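Long-range contacts in uric acid degradation bifunctional protein PucL (Bacillus subtilis, PDB 6A4M), which catalyses the oxidation of urate with molecular oxygen to 5-hydroxyisourate and, as a bifunctional protein, probably also the decarboxylation step later in urate breakdown: residues M1-G6 and V63-M68; L165-V170 and T230-L235; L194-N199 and P238-L243. One frame throughout, in Å; residues are numbered along the deposited sequence. Where two conformers were deposited one is given.

How the contacts relate
Each of the three contacts packs a helix, or its start or end, on the same large antiparallel sheet. Contact 1 comes first along the chain and joins strand 3-13 to helix 64-78. It lies on the opposite side of the chain's centre from the other two, its centre about 42 Å from that of contact 2 and about 39 Å from that of contact 3. Contacts 2 and 3 are about 8 Å apart between centres. Their segments alternate along the chain, and strands 153-169 and 194-204 pair side by side. Phe-232 of contact 2 also packs on Leu-243 of contact 3, so helices 221-233 and 240-254 are held together against adjacent strands, as in the T-fold of urate oxidases.

Contact 1 (M1-G6 and V63-M68); sequences MSYGKG and VATDSM
Lys-5 and Thr-65 make the polar half of this contact. Lys-5 NZ donates a hydrogen bond to Thr-65 OG1 at 3.2 Å. A longer salt bridge runs from Lys-5 NZ to Asp-66 OD1 at 3.6 Å. One charged group thus links to two successive residues of the first helical turn. The Lys-5 chain bends at its second torsion (chi2 78°) and then runs straight, which carries it nearly perpendicular to the Thr-65 side chain. On the way Lys-5 CD passes 3.3 Å from the backbone O of Thr-65. The methyl of Thr-65 points elsewhere: Thr-65 CG2 lies 3.5 Å from Gly-4 O and reaches the edge of the Tyr-3 ring, near the ring plane.

A second, apolar patch involves Met-68. Its chain turns at the last torsion (chi3 -116°), which sets the sulfur and the methyl against different residues. Met-68 SD rests 3.6 Å from Gly-4 CA, directly on the strand backbone. Met-68 CE meets the Tyr-3 ring obliquely, 3.4 Å from Tyr-3 CE2. The Met-68 chain lies crosswise to the Tyr-3 side chain, and Ala-64 touches the ring more loosely.

Strand 3-13 is positioned by its backbone bonds to strand 36-45, through Tyr-3 with Ile-45 and Lys-5 with Cys-43. The side chain of Ile-45 touches both Tyr-3 and Met-68. The strand and helix segments cross at -50°. This is surface packing of a helix on an antiparallel sheet, the layering characteristic of the urate oxidase T-fold.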
loop_
_atom_site.group_PDB
_atom_site.type_symbol
_atom_site.label_atom_id
_atom_site.label_comp_id
_atom_site.label_asym_id
_atom_site.label_seq_id
_atom_site.Cartn_x
_atom_site.Cartn_y
_atom_site.Cartn_z
ATOM N N MET A 1 -8.656 26.077 -6.784
ATOM C CA MET A 1 -10.107 25.862 -6.487
ATOM C C MET A 1 -10.549 24.433 -6.818
ATOM O O MET A 1 -10.317 23.951 -7.929
ATOM C CB MET A 1 -10.971 26.854 -7.271
ATOM C CG MET A 1 -12.425 26.908 -6.823
ATOM S SD MET A 1 -13.487 27.766 -8.000
ATOM C CE MET A 1 -15.023 27.830 -7.071
ATOM N N SER A 2 -11.197 23.774 -5.857
ATOM C CA SER A 2 -11.674 22.399 -6.038
ATOM C C SER A 2 -12.760 22.018 -5.032
ATOM O O SER A 2 -13.030 22.748 -4.077
ATOM C CB SER A 2 -10.506 21.408 -5.936
ATOM O OG SER A 2 -9.912 21.431 -4.649
ATOM N N TYR A 3 -13.380 20.868 -5.270
ATOM C CA TYR A 3 -14.394 20.322 -4.369
ATOM C C TYR A 3 -14.581 18.826 -4.607
ATOM O O TYR A 3 -14.069 18.272 -5.580
ATOM C CB TYR A 3 -15.730 21.057 -4.542
ATOM C CG TYR A 3 -16.379 20.838 -5.889
ATOM C CD1 TYR A 3 -15.871 21.452 -7.037
ATOM C CD2 TYR A 3 -17.497 20.012 -6.023
ATOM C CE1 TYR A 3 -16.458 21.251 -8.277
ATOM C CE2 TYR A 3 -18.094 19.809 -7.260
ATOM C CZ TYR A 3 -17.571 20.433 -8.383
ATOM O OH TYR A 3 -18.151 20.230 -9.612
ATOM N N GLY A 4 -15.313 18.177 -3.709
ATOM C CA GLY A 4 -15.608 16.763 -3.871
ATOM C C GLY A 4 -16.120 16.073 -2.631
ATOM O O GLY A 4 -16.715 16.714 -1.770
ATOM N N LYS A 5 -15.893 14.762 -2.560
ATOM C CA LYS A 5 -16.416 13.917 -1.489
ATOM C C LYS A 5 -15.288 13.143 -0.821
ATOM O O LYS A 5 -14.420 12.599 -1.509
ATOM C CB LYS A 5 -17.443 12.929 -2.049
ATOM C CG LYS A 5 -18.486 12.478 -1.037
ATOM C CD LYS A 5 -19.542 13.551 -0.849
ATOM C CE LYS A 5 -20.712 13.103 -0.002
ATOM N NZ LYS A 5 -21.728 14.193 0.053
ATOM N N GLY A 6 -15.308 13.101 0.513
ATOM C CA GLY A 6 -14.367 12.303 1.310
ATOM C C GLY A 6 -15.097 11.262 2.137
ATOM O O GLY A 6 -16.318 11.325 2.274
ATOM N N VAL A 63 -27.503 17.594 -4.779
ATOM C CA VAL A 63 -26.183 18.222 -4.719
ATOM C C VAL A 63 -25.159 17.390 -5.513
ATOM O O VAL A 63 -25.288 16.166 -5.617
ATOM C CB VAL A 63 -25.742 18.477 -3.245
ATOM C CG1 VAL A 63 -25.494 17.173 -2.492
ATOM C CG2 VAL A 63 -24.522 19.393 -3.176
ATOM N N ALA A 64 -24.163 18.073 -6.083
ATOM C CA ALA A 64 -23.173 17.450 -6.976
ATOM C C ALA A 64 -22.227 16.452 -6.287
ATOM O O ALA A 64 -21.771 15.503 -6.927
ATOM C CB ALA A 64 -22.364 18.521 -7.697
ATOM N N THR A 65 -21.930 16.664 -5.003
ATOM C CA THR A 65 -21.048 15.756 -4.254
ATOM C C THR A 65 -21.725 14.416 -3.933
ATOM O O THR A 65 -21.049 13.398 -3.810
ATOM C CB THR A 65 -20.488 16.403 -2.962
ATOM O OG1 THR A 65 -21.549 16.657 -2.032
ATOM C CG2 THR A 65 -19.742 17.702 -3.279
ATOM N N ASP A 66 -23.052 14.413 -3.826
ATOM C CA ASP A 66 -23.807 13.169 -3.616
ATOM C C ASP A 66 -23.798 12.305 -4.882
ATOM O O ASP A 66 -23.782 11.075 -4.793
ATOM C CB ASP A 66 -25.255 13.449 -3.178
ATOM C CG ASP A 66 -25.616 12.741 -1.889
ATOM O OD1 ASP A 66 -25.009 13.082 -0.853
ATOM O OD2 ASP A 66 -26.498 11.855 -1.908
ATOM N N SER A 67 -23.820 12.955 -6.049
ATOM C CA SER A 67 -23.665 12.263 -7.331
ATOM C C SER A 67 -22.294 11.600 -7.435
ATOM O O SER A 67 -22.198 10.458 -7.877
ATOM C CB SER A 67 -23.864 13.226 -8.504
ATOM O OG SER A 67 -25.105 13.903 -8.398
ATOM N N MET A 68 -21.250 12.321 -7.020
ATOM C CA MET A 68 -19.883 11.779 -6.948
ATOM C C MET A 68 -19.790 10.504 -6.107
ATOM O O MET A 68 -19.136 9.539 -6.511
ATOM C CB MET A 68 -18.916 12.817 -6.373
ATOM C CG MET A 68 -18.360 13.794 -7.383
ATOM S SD MET A 68 -17.203 14.911 -6.571
ATOM C CE MET A 68 -18.039 16.478 -6.780
#

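Contact 2 (L165-V170 and T230-L235); sequences LQLVKV and TVFHEL
Lys-169 and His-233 bring the two backbones nearest, with their CA atoms 7.4 Å apart, and the side chains of Lys-169 and Phe-232 fill the interface. The two side chains run antiparallel, each pointing toward the other's backbone. The Lys-169 chain starts anti to its own amide nitrogen (chi1 -175°) and stays extended, which brings NZ to the backbone carbonyls of 232-235. Lys-169 CB is 3.5 Å from Phe-232 CZ, approaching the ring obliquely. Farther out, Lys-169 CD makes an off-centre CH-pi contact, 4.3 Å from the centroid of the Phe-232 ring. Leu-167 meets the same ring at its edge, with Leu-167 CB 3.9 Å from Phe-232 CE2.

The amine ends among backbone carbonyls. Lys-169 NZ donates to Phe-232 O at 2.6 Å, in the carbonyl plane and with a C=O...N angle of 152°. Lys-169 NZ also donates to His-233 O at 2.9 Å, but there it stands above the carbonyl plane, 55° out of it. Leu-235 O also lies near NZ, but the geometry does not make it a hydrogen bond. These carbonyls probably stabilise the positive charge.

Phe-232 also touches Leu-194 and Leu-243, while Lys-169 is held by backbone bonding to Leu-194. A lysine gripping carbonyls near the C-terminal end of helix 221-233 thus fastens that helix to strand 153-169, in the helix-on-sheet layering of the uricase T-fold.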
loop_
_atom_site.group_PDB
_atom_site.type_symbol
_atom_site.label_atom_id
_atom_site.label_comp_id
_atom_site.label_asym_id
_atom_site.label_seq_id
_atom_site.Cartn_x
_atom_site.Cartn_y
_atom_site.Cartn_z
ATOM N N LEU A 165 3.457 0.737 8.522
ATOM C CA LEU A 165 4.178 -0.517 8.732
ATOM C C LEU A 165 5.099 -0.338 9.937
ATOM O O LEU A 165 6.115 0.353 9.849
ATOM C CB LEU A 165 4.978 -0.884 7.479
ATOM C CG LEU A 165 5.751 -2.201 7.458
ATOM C CD1 LEU A 165 4.851 -3.387 7.769
ATOM C CD2 LEU A 165 6.414 -2.371 6.099
ATOM N N GLN A 166 4.724 -0.951 11.060
ATOM C CA GLN A 166 5.403 -0.748 12.340
ATOM C C GLN A 166 6.243 -1.973 12.697
ATOM O O GLN A 166 5.694 -3.010 13.070
ATOM C CB GLN A 166 4.373 -0.461 13.433
ATOM C CG GLN A 166 3.450 0.712 13.115
ATOM C CD GLN A 166 2.544 1.102 14.272
ATOM O OE1 GLN A 166 2.641 0.555 15.368
ATOM N NE2 GLN A 166 1.660 2.057 14.029
ATOM N N LEU A 167 7.568 -1.841 12.581
ATOM C CA LEU A 167 8.498 -2.965 12.727
ATOM C C LEU A 167 9.541 -2.717 13.808
ATOM O O LEU A 167 10.236 -1.705 13.772
ATOM C CB LEU A 167 9.221 -3.218 11.404
ATOM C CG LEU A 167 8.345 -3.574 10.204
ATOM C CD1 LEU A 167 9.210 -3.692 8.956
ATOM C CD2 LEU A 167 7.574 -4.861 10.454
ATOM N N VAL A 168 9.660 -3.663 14.741
ATOM C CA VAL A 168 10.678 -3.626 15.798
ATOM C C VAL A 168 11.651 -4.798 15.624
ATOM O O VAL A 168 11.223 -5.943 15.457
ATOM C CB VAL A 168 10.055 -3.610 17.224
ATOM C CG1 VAL A 168 9.309 -4.902 17.560
ATOM C CG2 VAL A 168 11.121 -3.328 18.278
ATOM N N LYS A 169 12.952 -4.503 15.645
ATOM C CA LYS A 169 13.991 -5.535 15.576
ATOM C C LYS A 169 14.749 -5.629 16.901
ATOM O O LYS A 169 15.408 -4.669 17.311
ATOM C CB LYS A 169 14.971 -5.251 14.436
ATOM C CG LYS A 169 16.000 -6.357 14.239
ATOM C CD LYS A 169 16.905 -6.107 13.049
ATOM C CE LYS A 169 17.781 -7.325 12.792
ATOM N NZ LYS A 169 18.889 -7.041 11.843
ATOM N N VAL A 170 14.655 -6.786 17.553
ATOM C CA VAL A 170 15.447 -7.079 18.758
ATOM C C VAL A 170 16.879 -7.467 18.373
ATOM O O VAL A 170 17.093 -8.119 17.347
ATOM C CB VAL A 170 14.802 -8.179 19.638
ATOM C CG1 VAL A 170 13.366 -7.803 19.993
ATOM C CG2 VAL A 170 14.863 -9.554 18.973
ATOM N N THR A 230 12.508 -8.587 5.153
ATOM C CA THR A 230 13.652 -9.475 4.848
ATOM C C THR A 230 14.965 -8.699 4.860
ATOM O O THR A 230 15.951 -9.155 5.434
ATOM C CB THR A 230 13.524 -10.187 3.483
ATOM O OG1 THR A 230 13.421 -9.214 2.436
ATOM C CG2 THR A 230 12.311 -11.121 3.454
ATOM N N VAL A 231 14.964 -7.537 4.206
ATOM C CA VAL A 231 15.963 -6.495 4.467
ATOM C C VAL A 231 15.577 -6.023 5.863
ATOM O O VAL A 231 14.426 -6.155 6.229
ATOM C CB VAL A 231 15.886 -5.324 3.456
ATOM C CG1 VAL A 231 16.973 -4.292 3.734
ATOM C CG2 VAL A 231 16.002 -5.829 2.025
ATOM N N PHE A 232 16.513 -5.506 6.647
ATOM C CA PHE A 232 16.263 -5.130 8.062
ATOM C C PHE A 232 16.606 -6.303 8.962
ATOM O O PHE A 232 17.395 -6.143 9.888
ATOM C CB PHE A 232 14.815 -4.646 8.343
ATOM C CG PHE A 232 14.606 -3.989 9.697
ATOM C CD1 PHE A 232 15.651 -3.403 10.429
ATOM C CD2 PHE A 232 13.318 -3.927 10.230
ATOM C CE1 PHE A 232 15.408 -2.802 11.660
ATOM C CE2 PHE A 232 13.075 -3.323 11.458
ATOM C CZ PHE A 232 14.121 -2.756 12.173
ATOM N N HIS A 233 16.006 -7.466 8.703
ATOM C CA HIS A 233 16.426 -8.711 9.349
ATOM C C HIS A 233 17.900 -8.993 9.076
ATOM O O HIS A 233 18.663 -9.241 10.007
ATOM C CB HIS A 233 15.586 -9.903 8.868
ATOM C CG HIS A 233 16.057 -11.228 9.393
ATOM N ND1 HIS A 233 17.301 -11.750 9.107
ATOM C CD2 HIS A 233 15.443 -12.142 10.178
ATOM C CE1 HIS A 233 17.436 -12.922 9.701
ATOM N NE2 HIS A 233 16.320 -13.185 10.355
ATOM N N GLU A 234 18.283 -8.971 7.800
ATOM C CA GLU A 234 19.634 -9.371 7.391
ATOM C C GLU A 234 20.711 -8.318 7.663
ATOM O O GLU A 234 21.867 -8.675 7.892
ATOM C CB GLU A 234 19.660 -9.801 5.917
ATOM C CG GLU A 234 19.592 -8.679 4.891
ATOM C CD GLU A 234 19.737 -9.199 3.478
ATOM O OE1 GLU A 234 20.675 -8.763 2.777
ATOM O OE2 GLU A 234 18.920 -10.055 3.069
ATOM N N LEU A 235 20.341 -7.036 7.619
ATOM C CA LEU A 235 21.285 -5.951 7.899
ATOM C C LEU A 235 21.646 -5.931 9.382
ATOM O O LEU A 235 20.762 -5.989 10.237
ATOM C CB LEU A 235 20.704 -4.595 7.493
ATOM C CG LEU A 235 20.373 -4.400 6.010
ATOM C CD1 LEU A 235 19.683 -3.060 5.805
ATOM C CD2 LEU A 235 21.613 -4.502 5.133
#

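Contact 3 (L194-N199 and P238-L243); sequences LFVYLN and PSIQNL
Leu-194 and Val-196 face the helix segment with aliphatic branches, while the aromatic rings of the strand belong to its other side. There Phe-195 CZ lies at the edge of the Tyr-197 ring, in its plane. The Tyr-197 ring stacks with His-268, and the Phe-195 ring meets Trp-270 with the planes at about 60°. The flat group that does touch across the contact is the carbonyl of Pro-238, with Pro-238 O 3.5 Å from Leu-194 CD2.

Ile-240 is the main helix residue in the contact. Its CG1 stands anti to the carbonyl carbon (chi1 -66°), and the extended branch reaches back to the strand to touch two residues. Ile-240 CD1 meets Leu-194 CD1 at 4.0 Å. Ile-240 CG1 lies 3.9 Å from Val-196 CG1, the two side chains lying alongside and pointing opposite ways. The other methyl of Val-196 serves the next helical turn: Val-196 CG2 is 4.4 Å from Leu-243 CD2.

Ile-240 also touches Ser-265 and Asn-267 of strand 258-267 and Gln-295 of strand 293-300, so the start of helix 240-254 lies across neighbouring strands. The backbone O of Ser-239, the N-cap residue, accepts a bond from Leu-243 N at 2.8 Å, the first helical bond. The interface itself is aliphatic and partly buried, which implies cohesion by van der Waals and hydrophobic packing, with directional bonding left to the sheet and the helix.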
loop_
_atom_site.group_PDB
_atom_site.type_symbol
_atom_site.label_atom_id
_atom_site.label_comp_id
_atom_site.label_asym_id
_atom_site.label_seq_id
_atom_site.Cartn_x
_atom_site.Cartn_y
_atom_site.Cartn_z
ATOM N N LEU A 194 15.635 -1.339 17.533
ATOM C CA LEU A 194 15.183 -0.278 16.629
ATOM C C LEU A 194 13.724 -0.500 16.228
ATOM O O LEU A 194 13.397 -1.532 15.642
ATOM C CB LEU A 194 16.079 -0.237 15.388
ATOM C CG LEU A 194 15.770 0.765 14.273
ATOM C CD1 LEU A 194 15.617 2.181 14.808
ATOM C CD2 LEU A 194 16.860 0.700 13.214
ATOM N N PHE A 195 12.864 0.467 16.555
ATOM C CA PHE A 195 11.431 0.411 16.250
ATOM C C PHE A 195 11.105 1.531 15.265
ATOM O O PHE A 195 11.141 2.709 15.635
ATOM C CB PHE A 195 10.614 0.548 17.552
ATOM C CG PHE A 195 9.116 0.317 17.412
ATOM C CD1 PHE A 195 8.543 -0.314 16.301
ATOM C CD2 PHE A 195 8.268 0.694 18.453
ATOM C CE1 PHE A 195 7.170 -0.524 16.223
ATOM C CE2 PHE A 195 6.894 0.483 18.376
ATOM C CZ PHE A 195 6.346 -0.126 17.260
ATOM N N VAL A 196 10.808 1.159 14.016
ATOM C CA VAL A 196 10.483 2.134 12.959
ATOM C C VAL A 196 9.066 1.972 12.408
ATOM O O VAL A 196 8.563 0.853 12.273
ATOM C CB VAL A 196 11.490 2.113 11.778
ATOM C CG1 VAL A 196 12.892 2.406 12.282
ATOM C CG2 VAL A 196 11.459 0.792 11.008
ATOM N N TYR A 197 8.436 3.112 12.125
ATOM C CA TYR A 197 7.210 3.179 11.330
ATOM C C TYR A 197 7.649 3.534 9.913
ATOM O O TYR A 197 8.464 4.439 9.733
ATOM C CB TYR A 197 6.272 4.279 11.832
ATOM C CG TYR A 197 5.635 4.116 13.201
ATOM C CD1 TYR A 197 6.031 3.120 14.107
ATOM C CD2 TYR A 197 4.638 5.002 13.606
ATOM C CE1 TYR A 197 5.426 3.008 15.356
ATOM C CE2 TYR A 197 4.036 4.900 14.851
ATOM C CZ TYR A 197 4.430 3.905 15.722
ATOM O OH TYR A 197 3.824 3.813 16.954
ATOM N N LEU A 198 7.108 2.838 8.915
ATOM C CA LEU A 198 7.483 3.051 7.517
ATOM C C LEU A 198 6.263 3.196 6.622
ATOM O O LEU A 198 5.412 2.316 6.591
ATOM C CB LEU A 198 8.334 1.878 7.015
ATOM C CG LEU A 198 9.782 1.801 7.510
ATOM C CD1 LEU A 198 10.405 0.471 7.108
ATOM C CD2 LEU A 198 10.616 2.956 6.974
ATOM N N ASN A 199 6.176 4.324 5.920
ATOM C CA ASN A 199 5.345 4.435 4.727
ATOM C C ASN A 199 6.282 4.297 3.531
ATOM O O ASN A 199 7.309 4.965 3.483
ATOM C CB ASN A 199 4.609 5.778 4.670
ATOM C CG ASN A 199 3.566 5.939 5.769
ATOM O OD1 ASN A 199 3.254 5.005 6.519
ATOM N ND2 ASN A 199 3.030 7.146 5.879
ATOM N N PRO A 238 21.706 -1.657 11.614
ATOM C CA PRO A 238 21.727 -0.580 10.631
ATOM C C PRO A 238 21.064 0.707 11.121
ATOM O O PRO A 238 20.175 0.661 11.979
ATOM C CB PRO A 238 20.903 -1.169 9.485
ATOM C CG PRO A 238 19.869 -1.991 10.181
ATOM C CD PRO A 238 20.499 -2.495 11.457
ATOM N N SER A 239 21.501 1.836 10.566
ATOM C CA SER A 239 20.847 3.126 10.769
ATOM C C SER A 239 19.564 3.172 9.944
ATOM O O SER A 239 19.355 2.324 9.072
ATOM C CB SER A 239 21.778 4.264 10.344
ATOM O OG SER A 239 21.097 5.507 10.334
ATOM N N ILE A 240 18.715 4.161 10.217
ATOM C CA ILE A 240 17.429 4.301 9.516
ATOM C C ILE A 240 17.613 4.723 8.046
ATOM O O ILE A 240 16.968 4.143 7.171
ATOM C CB ILE A 240 16.457 5.239 10.276
ATOM C CG1 ILE A 240 16.070 4.598 11.618
ATOM C CG2 ILE A 240 15.193 5.508 9.461
ATOM C CD1 ILE A 240 15.394 5.532 12.599
ATOM N N GLN A 241 18.492 5.693 7.775
ATOM C CA GLN A 241 18.769 6.107 6.384
ATOM C C GLN A 241 19.380 4.954 5.575
ATOM O O GLN A 241 19.045 4.765 4.407
ATOM C CB GLN A 241 19.624 7.401 6.297
ATOM C CG GLN A 241 21.157 7.259 6.328
ATOM C CD GLN A 241 21.895 8.168 5.341
ATOM O OE1 GLN A 241 21.387 8.507 4.269
ATOM N NE2 GLN A 241 23.119 8.542 5.696
ATOM N N ASN A 242 20.256 4.183 6.217
ATOM C CA ASN A 242 20.873 3.011 5.603
ATOM C C ASN A 242 19.849 1.893 5.393
ATOM O O ASN A 242 19.868 1.218 4.364
ATOM C CB ASN A 242 22.035 2.508 6.469
ATOM C CG ASN A 242 22.865 1.447 5.776
ATOM O OD1 ASN A 242 23.471 1.701 4.734
ATOM N ND2 ASN A 242 22.900 0.249 6.352
ATOM N N LEU A 243 18.962 1.703 6.369
ATOM C CA LEU A 243 17.895 0.699 6.276
ATOM C C LEU A 243 16.960 0.975 5.098
ATOM O O LEU A 243 16.718 0.088 4.283
ATOM C CB LEU A 243 17.090 0.634 7.583
ATOM C CG LEU A 243 15.823 -0.231 7.631
ATOM C CD1 LEU A 243 16.098 -1.659 7.192
ATOM C CD2 LEU A 243 15.222 -0.215 9.028
#